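Local coordinates for protein VP2 (Primate bocaparvovirus 1, PDB 7L0Y) that self-assembles as sixty copies into the T=1 icosahedral capsid of human bocavirus 1, a shell about 26 nm in diameter, at residues Y95-P100 / W226-R231; W385-I390 / I408-D413. All coordinates share one frame; numbering follows the deposited sequence.

Overall arrangement
The two contacts follow one another along the chain, contact 1 closing well before contact 2 opens, and their centres lie about 13 Å apart. Contact 1 pairs the beginning of strand 95-118 with the end of strand 215-232, antiparallel partners consistent with the jelly-roll beta-barrel core of parvovirus capsid proteins. Contact 2 joins two irregular loops, one after strand 384-385 and the other after strand 405-406. They meet through packing: CG2 of V227 lies 4.1 Å from CG1 of I390, and E230 approaches D386. Both also reach a second subunit, and contact 2 a third, so the pair leads from paired core strands to loops buried between capsid subunits.

Contact 1. Residues Y95-P100 / W226-R231; sequences YKRFRP and WVNNER
The indole of W226 lies between two arginines of the neighbouring strand, R97 over one face and R99 over the opposite one. The R97 guanidinium stacks at 20° to the ring, its CZ 3.6 Å from the centroid of the W226 five-membered ring and close to the ring normal, a cation-pi geometry. R99 lies similarly flat, at 16°, its CG in CH-pi contact with the six-membered ring. Both arginine chains run extended from CG to NE, which lays their methylenes and charged groups along the indole. V227 CG1 sits over the F98 ring, 3.5 Å from its centroid, on the other face of the sheet from R97 and N228.

The faces alternate as in any extended strand, and the backbone bonds set the register. F98 N gives a 3.2 Å bond to V227 O and V227 N a 3.1 Å bond to F98 O, so F98 and V227 form an antiparallel hydrogen-bonded pair; R97 and N228 follow as a non-hydrogen-bonded pair. This pairing is consistent with the jelly-roll beta-barrel core of parvovirus capsid proteins. The strand is irregular on its side toward 446-462, where K96 and R97 both face E461 in a classic beta bulge. N229 ND2 reaches Y95 O at 3.1 Å and also binds T92 O, tying the pairing to the end of helix 85-94. K96 and E230 run side by side into a salt bridge, K96 NZ 3.4 Å from E230 OE2. E459 forms a salt bridge with R99 NH2, and R99 NH1 donates to C224 O, which helps hold the guanidinium over the indole.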
loop_
_atom_site.group_PDB
_atom_site.type_symbol
_atom_site.label_atom_id
_atom_site.label_comp_id
_atom_site.label_asym_id
_atom_site.label_seq_id
_atom_site.Cartn_x
_atom_site.Cartn_y
_atom_site.Cartn_z
ATOM N N TYR A 95 -58.764 66.643 -36.446
ATOM C CA TYR A 95 -57.406 66.810 -35.950
ATOM C C TYR A 95 -57.080 68.279 -35.769
ATOM O O TYR A 95 -57.418 69.106 -36.618
ATOM C CB TYR A 95 -56.380 66.187 -36.894
ATOM C CG TYR A 95 -56.571 64.716 -37.106
ATOM C CD1 TYR A 95 -56.128 63.804 -36.171
ATOM C CD2 TYR A 95 -57.172 64.238 -38.253
ATOM C CE1 TYR A 95 -56.297 62.473 -36.356
ATOM C CE2 TYR A 95 -57.345 62.904 -38.448
ATOM C CZ TYR A 95 -56.902 62.021 -37.498
ATOM O OH TYR A 95 -57.062 60.674 -37.691
ATOM N N LYS A 96 -56.411 68.594 -34.664
ATOM C CA LYS A 96 -56.016 69.968 -34.398
ATOM C C LYS A 96 -54.758 70.382 -35.141
ATOM O O LYS A 96 -54.549 71.578 -35.353
ATOM C CB LYS A 96 -55.825 70.172 -32.899
ATOM C CG LYS A 96 -54.863 69.208 -32.292
ATOM C CD LYS A 96 -54.693 69.466 -30.826
ATOM C CE LYS A 96 -53.882 70.704 -30.569
ATOM N NZ LYS A 96 -53.722 70.950 -29.109
ATOM N N ARG A 97 -53.907 69.440 -35.519
ATOM C CA ARG A 97 -52.737 69.779 -36.304
ATOM C C ARG A 97 -52.241 68.538 -37.022
ATOM O O ARG A 97 -52.542 67.410 -36.635
ATOM C CB ARG A 97 -51.636 70.378 -35.434
ATOM C CG ARG A 97 -51.247 69.507 -34.294
ATOM C CD ARG A 97 -50.042 70.054 -33.634
ATOM N NE ARG A 97 -49.554 69.145 -32.619
ATOM C CZ ARG A 97 -48.419 69.317 -31.964
ATOM N NH1 ARG A 97 -47.649 70.355 -32.248
ATOM N NH2 ARG A 97 -48.042 68.438 -31.053
ATOM N N PHE A 98 -51.470 68.771 -38.074
ATOM C CA PHE A 98 -50.901 67.698 -38.868
ATOM C C PHE A 98 -49.651 68.231 -39.538
ATOM O O PHE A 98 -49.473 69.437 -39.673
ATOM C CB PHE A 98 -51.901 67.174 -39.901
ATOM C CG PHE A 98 -52.380 68.212 -40.861
ATOM C CD1 PHE A 98 -51.764 68.383 -42.077
ATOM C CD2 PHE A 98 -53.435 69.027 -40.540
ATOM C CE1 PHE A 98 -52.205 69.329 -42.952
ATOM C CE2 PHE A 98 -53.869 69.980 -41.412
ATOM C CZ PHE A 98 -53.255 70.132 -42.618
ATOM N N ARG A 99 -48.753 67.322 -39.885
ATOM C CA ARG A 99 -47.604 67.675 -40.700
ATOM C C ARG A 99 -47.188 66.457 -41.497
ATOM O O ARG A 99 -47.416 65.324 -41.068
ATOM C CB ARG A 99 -46.446 68.186 -39.839
ATOM C CG ARG A 99 -46.025 67.222 -38.802
ATOM C CD ARG A 99 -44.853 67.745 -38.073
ATOM N NE ARG A 99 -44.451 66.815 -37.038
ATOM C CZ ARG A 99 -43.450 67.032 -36.205
ATOM N NH1 ARG A 99 -42.748 68.148 -36.301
ATOM N NH2 ARG A 99 -43.151 66.133 -35.284
ATOM N N PRO A 100 -46.559 66.654 -42.653
ATOM C CA PRO A 100 -45.972 65.524 -43.373
ATOM C C PRO A 100 -44.742 65.015 -42.637
ATOM O O PRO A 100 -43.979 65.791 -42.064
ATOM C CB PRO A 100 -45.614 66.123 -44.732
ATOM C CG PRO A 100 -45.414 67.546 -44.455
ATOM C CD PRO A 100 -46.362 67.920 -43.372
ATOM N N TRP A 226 -45.701 72.108 -37.661
ATOM C CA TRP A 226 -47.092 71.713 -37.788
ATOM C C TRP A 226 -47.903 72.805 -38.461
ATOM O O TRP A 226 -47.705 73.995 -38.210
ATOM C CB TRP A 226 -47.675 71.441 -36.416
ATOM C CG TRP A 226 -47.039 70.336 -35.692
ATOM C CD1 TRP A 226 -45.950 70.416 -34.894
ATOM C CD2 TRP A 226 -47.490 68.988 -35.627
ATOM N NE1 TRP A 226 -45.668 69.193 -34.358
ATOM C CE2 TRP A 226 -46.606 68.297 -34.787
ATOM C CE3 TRP A 226 -48.549 68.294 -36.204
ATOM C CZ2 TRP A 226 -46.746 66.949 -34.512
ATOM C CZ3 TRP A 226 -48.689 66.963 -35.929
ATOM C CH2 TRP A 226 -47.797 66.301 -35.093
ATOM N N VAL A 227 -48.820 72.397 -39.319
ATOM C CA VAL A 227 -49.926 73.249 -39.723
ATOM C C VAL A 227 -51.088 73.002 -38.772
ATOM O O VAL A 227 -51.577 71.877 -38.641
ATOM C CB VAL A 227 -50.312 73.021 -41.193
ATOM C CG1 VAL A 227 -50.250 71.596 -41.532
ATOM C CG2 VAL A 227 -51.729 73.501 -41.433
ATOM N N ASN A 228 -51.504 74.057 -38.086
ATOM C CA ASN A 228 -52.451 73.952 -36.995
ATOM C C ASN A 228 -53.869 74.156 -37.496
ATOM O O ASN A 228 -54.151 75.069 -38.269
ATOM C CB ASN A 228 -52.136 74.990 -35.927
ATOM C CG ASN A 228 -50.765 74.813 -35.340
ATOM O OD1 ASN A 228 -49.976 75.747 -35.297
ATOM N ND2 ASN A 228 -50.471 73.612 -34.877
ATOM N N ASN A 229 -54.765 73.286 -37.061
ATOM C CA ASN A 229 -56.178 73.451 -37.330
ATOM C C ASN A 229 -56.851 73.766 -35.998
ATOM O O ASN A 229 -57.272 72.873 -35.267
ATOM C CB ASN A 229 -56.725 72.178 -37.966
ATOM C CG ASN A 229 -58.132 72.312 -38.443
ATOM O OD1 ASN A 229 -58.568 73.378 -38.850
ATOM N ND2 ASN A 229 -58.865 71.218 -38.395
ATOM N N GLU A 230 -57.018 75.053 -35.722
ATOM C CA GLU A 230 -57.667 75.526 -34.510
ATOM C C GLU A 230 -58.163 76.941 -34.722
ATOM O O GLU A 230 -57.558 77.726 -35.451
ATOM C CB GLU A 230 -56.744 75.495 -33.287
ATOM C CG GLU A 230 -56.580 74.145 -32.627
ATOM C CD GLU A 230 -55.544 74.174 -31.531
ATOM O OE1 GLU A 230 -54.727 75.116 -31.518
ATOM O OE2 GLU A 230 -55.569 73.289 -30.654
ATOM N N ARG A 231 -59.229 77.279 -34.019
ATOM C CA ARG A 231 -59.866 78.574 -34.140
ATOM C C ARG A 231 -59.785 79.293 -32.806
ATOM O O ARG A 231 -60.067 78.707 -31.758
ATOM C CB ARG A 231 -61.325 78.431 -34.549
ATOM C CG ARG A 231 -61.981 79.737 -34.887
ATOM C CD ARG A 231 -63.428 79.538 -35.207
ATOM N NE ARG A 231 -64.218 79.299 -34.009
ATOM C CZ ARG A 231 -64.810 80.262 -33.316
ATOM N NH1 ARG A 231 -65.511 79.969 -32.237
ATOM N NH2 ARG A 231 -64.721 81.515 -33.726
#

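Contact 2. Residues W385-I390 / I408-D413; sequences WDRFPI and IMDPFD
D410 takes one donor on each carboxylate oxygen, R387 on OD1 and W385 on OD2, and these three residues bury the most surface here. NE of R387 stands 2.6 Å from OD1 of D410, a salt bridge and hydrogen bond with an N-H...O angle of 139°. The donor comes nearly along the C-O axis, but the guanidinium and carboxylate planes stand at 87° and NE makes the one hydrogen bond, to OD1, tilted from the guanidinium plane, so this is not a bidentate bridge. A bend in the R387 chain between CG and NE turns the guanidinium across P411, whose CD is 3.5 Å from NH2 of R387.

The W385 bond is straighter. Its NE1 lies 3.1 Å from OD2 of D410, the angle at hydrogen is 163°, and the acceptor sits in the indole plane, although the donor arrives from above the carboxylate plane. With CG of D410 anti to the backbone N, the carboxylate extends across to both donors. Beyond it, W385 CH2 packs at 4.3 Å on CD1 of I408. At the far end of the contact F388 lies against backbone, its CB 3.5 Å from F412 O.

The neighbouring arginine would probably lower the pKa of the buried carboxylate. The R387 guanidinium, carried by the loop after strand 384-385, bonds the loop after strand 405-406 at D410 and again at G414 and S415, just before strand 416-418. Two irregular loops are thus joined by a buried salt bridge and an indole N-H bond at a junction of three subunits: an antiparallel strand of the second subunit continues strand 384-385, strand 416-418 lies beside R387, and N382 of the third subunit bonds D410 N.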
loop_
_atom_site.group_PDB
_atom_site.type_symbol
_atom_site.label_atom_id
_atom_site.label_comp_id
_atom_site.label_asym_id
_atom_site.label_seq_id
_atom_site.Cartn_x
_atom_site.Cartn_y
_atom_site.Cartn_z
ATOM N N TRP A 385 -50.432 86.183 -34.170
ATOM C CA TRP A 385 -51.416 86.013 -35.220
ATOM C C TRP A 385 -51.426 84.560 -35.644
ATOM O O TRP A 385 -50.435 83.846 -35.488
ATOM C CB TRP A 385 -51.132 86.936 -36.410
ATOM C CG TRP A 385 -49.853 86.668 -37.141
ATOM C CD1 TRP A 385 -49.710 85.948 -38.276
ATOM C CD2 TRP A 385 -48.539 87.100 -36.774
ATOM N NE1 TRP A 385 -48.402 85.910 -38.655
ATOM C CE2 TRP A 385 -47.657 86.613 -37.749
ATOM C CE3 TRP A 385 -48.024 87.857 -35.721
ATOM C CZ2 TRP A 385 -46.290 86.850 -37.705
ATOM C CZ3 TRP A 385 -46.673 88.090 -35.676
ATOM C CH2 TRP A 385 -45.819 87.587 -36.661
ATOM N N ASP A 386 -52.501 84.132 -36.280
ATOM C CA ASP A 386 -52.542 82.775 -36.788
ATOM C C ASP A 386 -52.150 82.817 -38.258
ATOM O O ASP A 386 -52.216 83.864 -38.889
ATOM C CB ASP A 386 -53.927 82.161 -36.612
ATOM C CG ASP A 386 -54.027 81.294 -35.373
ATOM O OD1 ASP A 386 -53.035 81.200 -34.619
ATOM O OD2 ASP A 386 -55.102 80.696 -35.158
ATOM N N ARG A 387 -51.733 81.680 -38.804
ATOM C CA ARG A 387 -51.364 81.590 -40.215
ATOM C C ARG A 387 -52.601 81.624 -41.090
ATOM O O ARG A 387 -53.701 81.328 -40.636
ATOM C CB ARG A 387 -50.589 80.304 -40.529
ATOM C CG ARG A 387 -49.324 80.078 -39.724
ATOM C CD ARG A 387 -48.338 79.176 -40.454
ATOM N NE ARG A 387 -47.706 79.847 -41.585
ATOM C CZ ARG A 387 -47.774 79.442 -42.847
ATOM N NH1 ARG A 387 -48.433 78.336 -43.160
ATOM N NH2 ARG A 387 -47.173 80.137 -43.795
ATOM N N PHE A 388 -52.419 82.001 -42.347
ATOM C CA PHE A 388 -53.519 82.015 -43.295
ATOM C C PHE A 388 -54.152 80.630 -43.337
ATOM O O PHE A 388 -53.458 79.631 -43.490
ATOM C CB PHE A 388 -53.014 82.390 -44.679
ATOM C CG PHE A 388 -54.063 82.304 -45.736
ATOM C CD1 PHE A 388 -55.060 83.255 -45.809
ATOM C CD2 PHE A 388 -54.064 81.267 -46.645
ATOM C CE1 PHE A 388 -56.037 83.180 -46.774
ATOM C CE2 PHE A 388 -55.032 81.191 -47.621
ATOM C CZ PHE A 388 -56.026 82.145 -47.679
ATOM N N PRO A 389 -55.472 80.558 -43.155
ATOM C CA PRO A 389 -56.128 79.246 -43.181
ATOM C C PRO A 389 -55.970 78.608 -44.547
ATOM O O PRO A 389 -56.407 79.155 -45.556
ATOM C CB PRO A 389 -57.592 79.582 -42.883
ATOM C CG PRO A 389 -57.547 80.929 -42.253
ATOM C CD PRO A 389 -56.441 81.640 -42.942
ATOM N N ILE A 390 -55.422 77.431 -44.572
ATOM C CA ILE A 390 -55.128 76.790 -45.842
ATOM C C ILE A 390 -56.240 75.821 -46.187
ATOM O O ILE A 390 -56.776 75.119 -45.326
ATOM C CB ILE A 390 -53.746 76.106 -45.828
ATOM C CG1 ILE A 390 -53.612 75.102 -44.683
ATOM C CG2 ILE A 390 -52.655 77.139 -45.789
ATOM C CD1 ILE A 390 -53.730 73.678 -45.100
ATOM N N ILE A 408 -39.200 86.443 -39.266
ATOM C CA ILE A 408 -40.144 85.344 -39.139
ATOM C C ILE A 408 -40.662 84.967 -40.514
ATOM O O ILE A 408 -41.031 85.830 -41.318
ATOM C CB ILE A 408 -41.290 85.732 -38.197
ATOM C CG1 ILE A 408 -40.757 85.961 -36.791
ATOM C CG2 ILE A 408 -42.347 84.648 -38.159
ATOM C CD1 ILE A 408 -41.773 86.534 -35.853
ATOM N N MET A 409 -40.691 83.673 -40.794
ATOM C CA MET A 409 -41.131 83.170 -42.088
ATOM C C MET A 409 -42.561 82.682 -41.925
ATOM O O MET A 409 -42.827 81.657 -41.300
ATOM C CB MET A 409 -40.193 82.083 -42.579
ATOM C CG MET A 409 -38.838 82.631 -42.965
ATOM S SD MET A 409 -37.639 81.375 -43.391
ATOM C CE MET A 409 -37.262 80.767 -41.753
ATOM N N ASP A 410 -43.486 83.447 -42.487
ATOM C CA ASP A 410 -44.908 83.133 -42.476
ATOM C C ASP A 410 -45.492 83.597 -43.799
ATOM O O ASP A 410 -46.171 84.629 -43.855
ATOM C CB ASP A 410 -45.601 83.794 -41.284
ATOM C CG ASP A 410 -47.084 83.506 -41.231
ATOM O OD1 ASP A 410 -47.458 82.335 -41.039
ATOM O OD2 ASP A 410 -47.878 84.456 -41.365
ATOM N N PRO A 411 -45.229 82.875 -44.885
ATOM C CA PRO A 411 -45.762 83.279 -46.191
ATOM C C PRO A 411 -47.259 83.529 -46.140
ATOM O O PRO A 411 -48.023 82.740 -45.588
ATOM C CB PRO A 411 -45.416 82.089 -47.085
ATOM C CG PRO A 411 -44.194 81.542 -46.482
ATOM C CD PRO A 411 -44.328 81.718 -45.002
ATOM N N PHE A 412 -47.676 84.650 -46.720
ATOM C CA PHE A 412 -49.052 85.095 -46.546
ATOM C C PHE A 412 -50.030 84.271 -47.361
ATOM O O PHE A 412 -51.228 84.267 -47.067
ATOM C CB PHE A 412 -49.167 86.572 -46.897
ATOM C CG PHE A 412 -48.487 87.460 -45.921
ATOM C CD1 PHE A 412 -48.188 87.000 -44.656
ATOM C CD2 PHE A 412 -48.155 88.753 -46.254
ATOM C CE1 PHE A 412 -47.566 87.809 -43.747
ATOM C CE2 PHE A 412 -47.534 89.566 -45.350
ATOM C CZ PHE A 412 -47.238 89.097 -44.092
ATOM N N ASP A 413 -49.552 83.565 -48.381
ATOM C CA ASP A 413 -50.437 82.654 -49.094
ATOM C C ASP A 413 -50.780 81.443 -48.243
ATOM O O ASP A 413 -51.768 80.757 -48.514
ATOM C CB ASP A 413 -49.801 82.219 -50.412
ATOM C CG ASP A 413 -48.496 81.489 -50.217
ATOM O OD1 ASP A 413 -47.983 81.455 -49.084
ATOM O OD2 ASP A 413 -47.984 80.931 -51.203
#